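PDB 2GAX: hypothetical protein Atu0240 from Agrobacterium tumefaciens str. C58, which is of unknown function, although its DUF2000 family belongs to the same clan as the PTH2 peptidyl-tRNA hydrolases. Local coordinates for residues V16-N21 and E88-G93; K70-S75 and T82-E87. All coordinates share one frame; numbering follows the deposited sequence.

Interaction 1. Residues V16-N21 and E88-G93; sequences VWQKLN and EMFATG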
ATOM      1  N   VAL A  16      -5.678  15.094   1.331  1.00 29.35           N
ATOM      2  CA  VAL A  16      -6.610  13.974   1.189  1.00 28.89           C
ATOM      3  C   VAL A  16      -6.589  13.402  -0.236  1.00 28.97           C
ATOM      4  O   VAL A  16      -6.538  12.185  -0.410  1.00 26.83           O
ATOM      5  CB  VAL A  16      -8.047  14.341   1.649  1.00 29.39           C
ATOM      6  CG1 VAL A  16      -9.007  13.184   1.432  1.00 29.41           C
ATOM      7  CG2 VAL A  16      -8.055  14.711   3.129  1.00 30.17           C
ATOM      8  N   TRP A  17      -6.568  14.266  -1.248  1.00 28.64           N
ATOM      9  CA  TRP A  17      -6.453  13.765  -2.628  1.00 29.74           C
ATOM     10  C   TRP A  17      -5.176  12.929  -2.852  1.00 29.02           C
ATOM     11  O   TRP A  17      -5.213  11.936  -3.568  1.00 29.26           O
ATOM     12  CB  TRP A  17      -6.596  14.880  -3.663  1.00 30.69           C
ATOM     13  CG  TRP A  17      -5.379  15.714  -3.875  1.00 32.29           C
ATOM     14  CD1 TRP A  17      -5.084  16.911  -3.265  1.00 33.80           C
ATOM     15  CD2 TRP A  17      -4.295  15.446  -4.774  1.00 33.02           C
ATOM     16  NE1 TRP A  17      -3.882  17.392  -3.726  1.00 34.41           N
ATOM     17  CE2 TRP A  17      -3.376  16.515  -4.650  1.00 33.90           C
ATOM     18  CE3 TRP A  17      -4.008  14.403  -5.669  1.00 33.14           C
ATOM     19  CZ2 TRP A  17      -2.187  16.572  -5.388  1.00 33.49           C
ATOM     20  CZ3 TRP A  17      -2.821  14.453  -6.392  1.00 33.69           C
ATOM     21  CH2 TRP A  17      -1.927  15.537  -6.247  1.00 34.23           C
ATOM     22  N   GLN A  18      -4.074  13.325  -2.213  1.00 28.77           N
ATOM     23  CA  GLN A  18      -2.800  12.610  -2.317  1.00 28.40           C
ATOM     24  C   GLN A  18      -2.895  11.238  -1.661  1.00 27.62           C
ATOM     25  O   GLN A  18      -2.396  10.264  -2.216  1.00 26.91           O
ATOM     26  CB  GLN A  18      -1.637  13.421  -1.728  1.00 28.35           C
ATOM     27  CG  GLN A  18      -1.290  14.686  -2.512  1.00 29.14           C
ATOM     28  CD  GLN A  18      -0.207  15.521  -1.843  1.00 29.26           C
ATOM     29  OE1 GLN A  18      -0.233  15.741  -0.640  1.00 29.89           O
ATOM     30  NE2 GLN A  18       0.748  15.986  -2.628  1.00 32.44           N
ATOM     31  N   LYS A  19      -3.545  11.171  -0.497  1.00 26.55           N
ATOM     32  CA  LYS A  19      -3.745   9.902   0.213  1.00 26.11           C
ATOM     33  C   LYS A  19      -4.546   8.921  -0.647  1.00 26.07           C
ATOM     34  O   LYS A  19      -4.219   7.729  -0.703  1.00 25.61           O
ATOM     35  CB  LYS A  19      -4.447  10.119   1.557  1.00 26.76           C
ATOM     36  CG  LYS A  19      -3.582  10.829   2.600  1.00 25.47           C
ATOM     37  CD  LYS A  19      -4.284  10.873   3.961  1.00 26.47           C
ATOM     38  CE  LYS A  19      -3.415  11.599   4.995  1.00 30.58           C
ATOM     39  NZ  LYS A  19      -4.167  11.837   6.261  1.00 32.06           N
ATOM     40  N   LEU A  20      -5.568   9.445  -1.322  1.00 25.37           N
ATOM     41  CA  LEU A  20      -6.441   8.641  -2.184  1.00 25.07           C
ATOM     42  C   LEU A  20      -5.678   8.163  -3.423  1.00 25.35           C
ATOM     43  O   LEU A  20      -5.701   6.965  -3.733  1.00 24.65           O
ATOM     44  CB  LEU A  20      -7.707   9.412  -2.550  1.00 24.93           C
ATOM     45  CG  LEU A  20      -8.693   9.746  -1.407  1.00 23.91           C
ATOM     46  CD1 LEU A  20      -9.647  10.901  -1.753  1.00 26.38           C
ATOM     47  CD2 LEU A  20      -9.481   8.557  -0.933  1.00 24.24           C
ATOM     48  N   ASN A  21      -4.987   9.089  -4.100  1.00 25.66           N
ATOM     49  CA  ASN A  21      -4.083   8.745  -5.214  1.00 26.44           C
ATOM     50  C   ASN A  21      -3.077   7.641  -4.829  1.00 25.82           C
ATOM     51  O   ASN A  21      -2.988   6.619  -5.523  1.00 25.92           O
ATOM     52  CB  ASN A  21      -3.373  10.013  -5.722  1.00 27.46           C
ATOM     53  CG  ASN A  21      -2.394   9.744  -6.856  1.00 29.78           C
ATOM     54  OD1 ASN A  21      -1.312   9.177  -6.650  1.00 34.32           O
ATOM     55  ND2 ASN A  21      -2.738  10.202  -8.048  1.00 34.53           N
ATOM     56  N   GLU A  88       8.675  12.028  -4.596  1.00 30.13           N
ATOM     57  CA  GLU A  88       9.103  12.508  -5.896  1.00 30.68           C
ATOM     58  C   GLU A  88       8.219  11.994  -7.016  1.00 30.90           C
ATOM     59  O   GLU A  88       8.174  12.599  -8.077  1.00 31.01           O
ATOM     60  CB  GLU A  88      10.562  12.147  -6.172  1.00 30.76           C
ATOM     61  CG  GLU A  88      11.591  12.991  -5.436  1.00 31.10           C
ATOM     62  CD  GLU A  88      11.754  12.647  -3.965  1.00 34.57           C
ATOM     63  OE1 GLU A  88      11.158  11.658  -3.474  1.00 34.53           O
ATOM     64  OE2 GLU A  88      12.503  13.374  -3.293  1.00 36.03           O
HETATM   65  N   MSE A  89       7.507  10.890  -6.780  1.00 30.56           N
HETATM   66  CA  MSE A  89       6.610  10.329  -7.798  1.00 31.70           C
HETATM   67  C   MSE A  89       5.365  11.185  -8.083  1.00 31.18           C
HETATM   68  O   MSE A  89       4.636  10.924  -9.036  1.00 31.90           O
HETATM   69  CB  MSE A  89       6.225   8.887  -7.452  1.00 31.17           C
HETATM   70  CG  MSE A  89       7.392   7.944  -7.614  1.00 31.80           C
HETATM   71 SE   MSE A  89       7.094   6.208  -6.758  1.00 36.05          SE
HETATM   72  CE  MSE A  89       5.357   5.737  -7.530  1.00 31.26           C
ATOM     73  N   PHE A  90       5.134  12.189  -7.243  1.00 30.91           N
ATOM     74  CA  PHE A  90       4.090  13.193  -7.483  1.00 30.78           C
ATOM     75  C   PHE A  90       4.448  14.161  -8.610  1.00 30.79           C
ATOM     76  O   PHE A  90       3.577  14.883  -9.097  1.00 31.45           O
ATOM     77  CB  PHE A  90       3.814  13.994  -6.201  1.00 30.55           C
ATOM     78  CG  PHE A  90       2.966  13.265  -5.199  1.00 31.17           C
ATOM     79  CD1 PHE A  90       1.728  12.750  -5.560  1.00 31.55           C
ATOM     80  CD2 PHE A  90       3.392  13.121  -3.879  1.00 33.21           C
ATOM     81  CE1 PHE A  90       0.934  12.080  -4.623  1.00 32.23           C
ATOM     82  CE2 PHE A  90       2.602  12.443  -2.935  1.00 30.60           C
ATOM     83  CZ  PHE A  90       1.385  11.923  -3.314  1.00 31.01           C
ATOM     84  N   ALA A  91       5.720  14.169  -9.014  1.00 30.75           N
ATOM     85  CA  ALA A  91       6.244  15.112 -10.023  1.00 29.73           C
ATOM     86  C   ALA A  91       5.961  14.716 -11.479  1.00 29.68           C
ATOM     87  O   ALA A  91       6.037  15.557 -12.377  1.00 28.10           O
ATOM     88  CB  ALA A  91       7.745  15.302  -9.833  1.00 30.42           C
ATOM     89  N   THR A  92       5.678  13.438 -11.729  1.00 29.11           N
ATOM     90  CA  THR A  92       5.256  13.013 -13.075  1.00 29.53           C
ATOM     91  C   THR A  92       4.117  12.008 -13.007  1.00 29.62           C
ATOM     92  O   THR A  92       3.881  11.402 -11.970  1.00 29.66           O
ATOM     93  CB  THR A  92       6.400  12.369 -13.935  1.00 30.43           C
ATOM     94  OG1 THR A  92       6.454  10.955 -13.684  1.00 30.21           O
ATOM     95  CG2 THR A  92       7.780  13.015 -13.688  1.00 30.05           C
ATOM     96  N   GLY A  93       3.415  11.837 -14.125  1.00 29.39           N
ATOM     97  CA  GLY A  93       2.395  10.825 -14.231  1.00 29.59           C
ATOM     98  C   GLY A  93       2.810   9.700 -15.155  1.00 29.37           C
ATOM     99  O   GLY A  93       1.947   9.002 -15.692  1.00 29.98           O
TER
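F90 holds its ring trans to its own carbonyl carbon (chi1 -78°) and Q18 does the same with CG (chi1 -67°), and these two torsions bring phenyl ring and glutamine chain together. The Q18 chain runs on extended past CG, so that it passes obliquely across the ring. Q18 CB sits 3.7 Å from F90 CZ, and Q18 CG 3.9 Å from the same atom. Farther out, Q18 NE2 rides over the middle of one face of the F90 ring, 4.0 Å above its plane, with the amide tilted 24° to the phenyl. No hydrogen bond crosses the contact. The amide oxygen turns back to the helix start, where Q18 OE1 accepts from A15 N and so limits the rotation of the amide. Q18 CG also lies 3.4 Å above the W17 ring, over its centre, so one methylene meets both indole and phenyl. N21 adds a lighter touch, N21 OD1 reaching F90 CE1 at 4.2 Å. This is a surface contact: it joins the first turns of helix 16-33 to the 3-10 turn that follows edge strand 83-86, with Y85 and L14 also packing on F90, while M89 and T92 lean on helix 95-102.

Interaction 2. Residues K70-S75 and T82-E87; sequences KIHQRS and TSLYIE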
ATOM      1  N   LYS A  70      11.019   3.308   9.143  1.00 35.14           N
ATOM      2  CA  LYS A  70      11.303   2.066   9.870  1.00 35.88           C
ATOM      3  C   LYS A  70      10.381   0.917   9.453  1.00 34.84           C
ATOM      4  O   LYS A  70      10.829  -0.220   9.333  1.00 34.63           O
ATOM      5  CB  LYS A  70      11.319   2.261  11.398  1.00 35.96           C
ATOM      6  CG  LYS A  70      10.186   3.102  11.942  1.00 39.10           C
ATOM      7  CD  LYS A  70      10.032   2.960  13.476  1.00 38.72           C
ATOM      8  CE  LYS A  70       8.657   3.496  13.951  1.00 41.48           C
ATOM      9  NZ  LYS A  70       7.486   2.996  13.119  1.00 40.29           N
ATOM     10  N   ILE A  71       9.107   1.231   9.218  1.00 34.07           N
ATOM     11  CA  ILE A  71       8.129   0.270   8.686  1.00 33.71           C
ATOM     12  C   ILE A  71       8.621  -0.286   7.344  1.00 33.85           C
ATOM     13  O   ILE A  71       8.649  -1.503   7.133  1.00 33.55           O
ATOM     14  CB  ILE A  71       6.715   0.910   8.569  1.00 34.15           C
ATOM     15  CG1 ILE A  71       6.126   1.132   9.972  1.00 33.51           C
ATOM     16  CG2 ILE A  71       5.788   0.021   7.738  1.00 33.57           C
ATOM     17  CD1 ILE A  71       4.874   2.016  10.037  1.00 33.76           C
ATOM     18  N   HIS A  72       9.030   0.613   6.453  1.00 33.32           N
ATOM     19  CA  HIS A  72       9.680   0.233   5.203  1.00 33.66           C
ATOM     20  C   HIS A  72      10.877  -0.712   5.469  1.00 33.56           C
ATOM     21  O   HIS A  72      10.936  -1.830   4.947  1.00 33.62           O
ATOM     22  CB  HIS A  72      10.092   1.500   4.451  1.00 33.20           C
ATOM     23  CG  HIS A  72      10.813   1.252   3.162  1.00 32.88           C
ATOM     24  ND1 HIS A  72      11.591   2.219   2.560  1.00 32.50           N
ATOM     25  CD2 HIS A  72      10.876   0.163   2.358  1.00 32.34           C
ATOM     26  CE1 HIS A  72      12.104   1.736   1.445  1.00 31.37           C
ATOM     27  NE2 HIS A  72      11.693   0.488   1.303  1.00 33.02           N
ATOM     28  N   GLN A  73      11.806  -0.265   6.313  1.00 33.80           N
ATOM     29  CA  GLN A  73      12.961  -1.074   6.736  1.00 34.15           C
ATOM     30  C   GLN A  73      12.594  -2.429   7.354  1.00 33.83           C
ATOM     31  O   GLN A  73      13.214  -3.439   7.040  1.00 33.76           O
ATOM     32  CB  GLN A  73      13.851  -0.248   7.686  1.00 34.45           C
ATOM     33  CG  GLN A  73      14.528   0.929   6.972  1.00 35.77           C
ATOM     34  CD  GLN A  73      15.167   1.931   7.916  1.00 36.70           C
ATOM     35  OE1 GLN A  73      14.685   2.157   9.029  1.00 42.20           O
ATOM     36  NE2 GLN A  73      16.255   2.543   7.475  1.00 40.21           N
ATOM     37  N   ARG A  74      11.579  -2.458   8.207  1.00 33.16           N
ATOM     38  CA  ARG A  74      11.113  -3.708   8.797  1.00 33.19           C
ATOM     39  C   ARG A  74      10.593  -4.677   7.736  1.00 32.79           C
ATOM     40  O   ARG A  74      10.835  -5.873   7.843  1.00 32.53           O
ATOM     41  CB  ARG A  74      10.022  -3.473   9.838  1.00 33.20           C
ATOM     42  CG  ARG A  74      10.452  -2.733  11.093  1.00 34.68           C
ATOM     43  CD  ARG A  74       9.452  -3.007  12.181  1.00 37.95           C
ATOM     44  NE  ARG A  74       9.624  -2.117  13.326  1.00 41.72           N
ATOM     45  CZ  ARG A  74       8.829  -1.092  13.609  1.00 42.70           C
ATOM     46  NH1 ARG A  74       7.783  -0.812  12.842  1.00 42.07           N
ATOM     47  NH2 ARG A  74       9.075  -0.352  14.684  1.00 44.95           N
ATOM     48  N   SER A  75       9.883  -4.168   6.721  1.00 31.97           N
ATOM     49  CA  SER A  75       9.306  -5.057   5.698  1.00 31.56           C
ATOM     50  C   SER A  75      10.384  -5.750   4.871  1.00 30.93           C
ATOM     51  O   SER A  75      10.247  -6.919   4.541  1.00 31.30           O
ATOM     52  CB  SER A  75       8.322  -4.319   4.782  1.00 31.23           C
ATOM     53  OG  SER A  75       8.992  -3.365   3.977  1.00 32.30           O
ATOM     54  N   THR A  82       6.771  -5.287  -1.135  1.00 28.03           N
ATOM     55  CA  THR A  82       5.698  -4.333  -0.831  1.00 27.66           C
ATOM     56  C   THR A  82       5.376  -3.461  -2.036  1.00 26.28           C
ATOM     57  O   THR A  82       6.164  -3.394  -2.969  1.00 26.78           O
ATOM     58  CB  THR A  82       6.098  -3.395   0.339  1.00 27.65           C
ATOM     59  OG1 THR A  82       7.327  -2.714   0.030  1.00 28.31           O
ATOM     60  CG2 THR A  82       6.244  -4.168   1.637  1.00 29.05           C
ATOM     61  N   SER A  83       4.215  -2.819  -2.032  1.00 26.43           N
ATOM     62  CA  SER A  83       4.012  -1.649  -2.903  1.00 26.06           C
ATOM     63  C   SER A  83       4.566  -0.421  -2.189  1.00 26.01           C
ATOM     64  O   SER A  83       4.406  -0.290  -0.984  1.00 25.85           O
ATOM     65  CB  SER A  83       2.526  -1.432  -3.190  1.00 26.24           C
ATOM     66  OG  SER A  83       1.947  -2.617  -3.697  1.00 27.60           O
ATOM     67  N   LEU A  84       5.195   0.483  -2.934  1.00 26.30           N
ATOM     68  CA  LEU A  84       5.850   1.653  -2.348  1.00 26.11           C
ATOM     69  C   LEU A  84       5.703   2.866  -3.252  1.00 26.49           C
ATOM     70  O   LEU A  84       5.756   2.748  -4.481  1.00 25.07           O
ATOM     71  CB  LEU A  84       7.327   1.383  -2.067  1.00 27.12           C
ATOM     72  CG  LEU A  84       7.965   2.215  -0.940  1.00 26.64           C
ATOM     73  CD1 LEU A  84       7.508   1.785   0.433  1.00 30.37           C
ATOM     74  CD2 LEU A  84       9.480   2.210  -1.041  1.00 28.00           C
ATOM     75  N   TYR A  85       5.517   4.020  -2.621  1.00 26.47           N
ATOM     76  CA  TYR A  85       5.268   5.285  -3.315  1.00 27.22           C
ATOM     77  C   TYR A  85       6.080   6.342  -2.571  1.00 27.27           C
ATOM     78  O   TYR A  85       5.937   6.490  -1.354  1.00 28.19           O
ATOM     79  CB  TYR A  85       3.768   5.598  -3.232  1.00 27.36           C
ATOM     80  CG  TYR A  85       3.207   6.571  -4.253  1.00 28.15           C
ATOM     81  CD1 TYR A  85       2.170   6.182  -5.113  1.00 28.21           C
ATOM     82  CD2 TYR A  85       3.694   7.884  -4.355  1.00 28.85           C
ATOM     83  CE1 TYR A  85       1.636   7.079  -6.059  1.00 28.37           C
ATOM     84  CE2 TYR A  85       3.164   8.776  -5.276  1.00 27.34           C
ATOM     85  CZ  TYR A  85       2.149   8.371  -6.121  1.00 28.23           C
ATOM     86  OH  TYR A  85       1.631   9.276  -7.023  1.00 31.14           O
ATOM     87  N   ILE A  86       6.962   7.036  -3.290  1.00 27.19           N
ATOM     88  CA  ILE A  86       7.806   8.089  -2.707  1.00 27.40           C
ATOM     89  C   ILE A  86       7.310   9.465  -3.160  1.00 28.19           C
ATOM     90  O   ILE A  86       6.613   9.575  -4.159  1.00 27.81           O
ATOM     91  CB  ILE A  86       9.333   7.930  -3.037  1.00 26.77           C
ATOM     92  CG1 ILE A  86       9.614   8.063  -4.549  1.00 26.64           C
ATOM     93  CG2 ILE A  86       9.875   6.589  -2.514  1.00 28.08           C
ATOM     94  CD1 ILE A  86      11.092   8.289  -4.886  1.00 26.48           C
ATOM     95  N   GLU A  87       7.680  10.498  -2.407  1.00 29.14           N
ATOM     96  CA  GLU A  87       7.223  11.863  -2.652  1.00 30.50           C
ATOM     97  C   GLU A  87       7.495  12.357  -4.075  1.00 30.34           C
ATOM     98  O   GLU A  87       6.647  13.017  -4.685  1.00 29.67           O
ATOM     99  CB  GLU A  87       7.876  12.808  -1.643  1.00 31.00           C
ATOM    100  CG  GLU A  87       7.231  14.201  -1.567  1.00 32.77           C
ATOM    101  CD  GLU A  87       7.878  15.077  -0.505  1.00 33.27           C
ATOM    102  OE1 GLU A  87       7.967  14.639   0.653  1.00 34.52           O
ATOM    103  OE2 GLU A  87       8.314  16.203  -0.845  1.00 39.75           O
TER
HETATM  104  O   HOH W   1       9.583  -3.887   1.311  1.00 37.57           O
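H72 and L84 make the close part of this contact. The imidazole is swung out with CG trans to the backbone N, and one methyl of L84, CD2, settles over a face of it. L84 CD2 is 3.6 Å from H72 CE1 and 3.7 Å from H72 NE2, with ND1 more distant, so the methyl is shifted toward the CE1-NE2 rim. It is a CH-pi contact: L84 CD2 lies 3.9 Å from the centroid of the H72 ring, 25° off the normal. The two side chains meet at roughly a right angle, the leucine presenting a single branch. Around them P107 touches H72, and M115 and F102 pack on L84.

One helical turn on, the contact thins to one methyl and a bridging water. The T82 methyl CG2 is 3.7 Å from S75 OG, but the hydroxyls of these two residues do not bond directly. A water sits between them, its O 2.8 Å from S75 OG, to which it donates, and 2.8 Å from T82 OG1. S75 OG in turn donates to the H72 carbonyl O at 2.7 Å, approaching with a C=O...donor angle of 130° and tilted 17° from the carbonyl plane. That bond, back to the preceding turn, fixes the serine rotation.

Helix 65-77 is thus laid against edge strand 83-86 of the mixed sheet in two ways. At the H72 end the contact is a methyl on an aromatic face, probably held mainly by dispersion, whereas at S75 and T82 polarity is met by the helix's own carbonyl and a bridging water, with no direct hydrogen bond joining the segments.

From the N terminus, the chain leaves strand 4-11 and enters helix 16-33, whose first turns meet residues 88-93; in the chain between them lie strand 58-63 and helix 65-77. Interaction 2 closes a short loop of six intervening residues by returning strand 83-86 to that helix. Straight after it in sequence, interaction 1 closes the much longer excursion, so the short loop lies wholly within the long one and they do not cross. The two contacts meet at Y85: Y85 OH is 3.0 Å from N21 OD1, a probable hydrogen bond. Together they tie edge strand 83-86 and its following turn to helices 65-77 and 16-33.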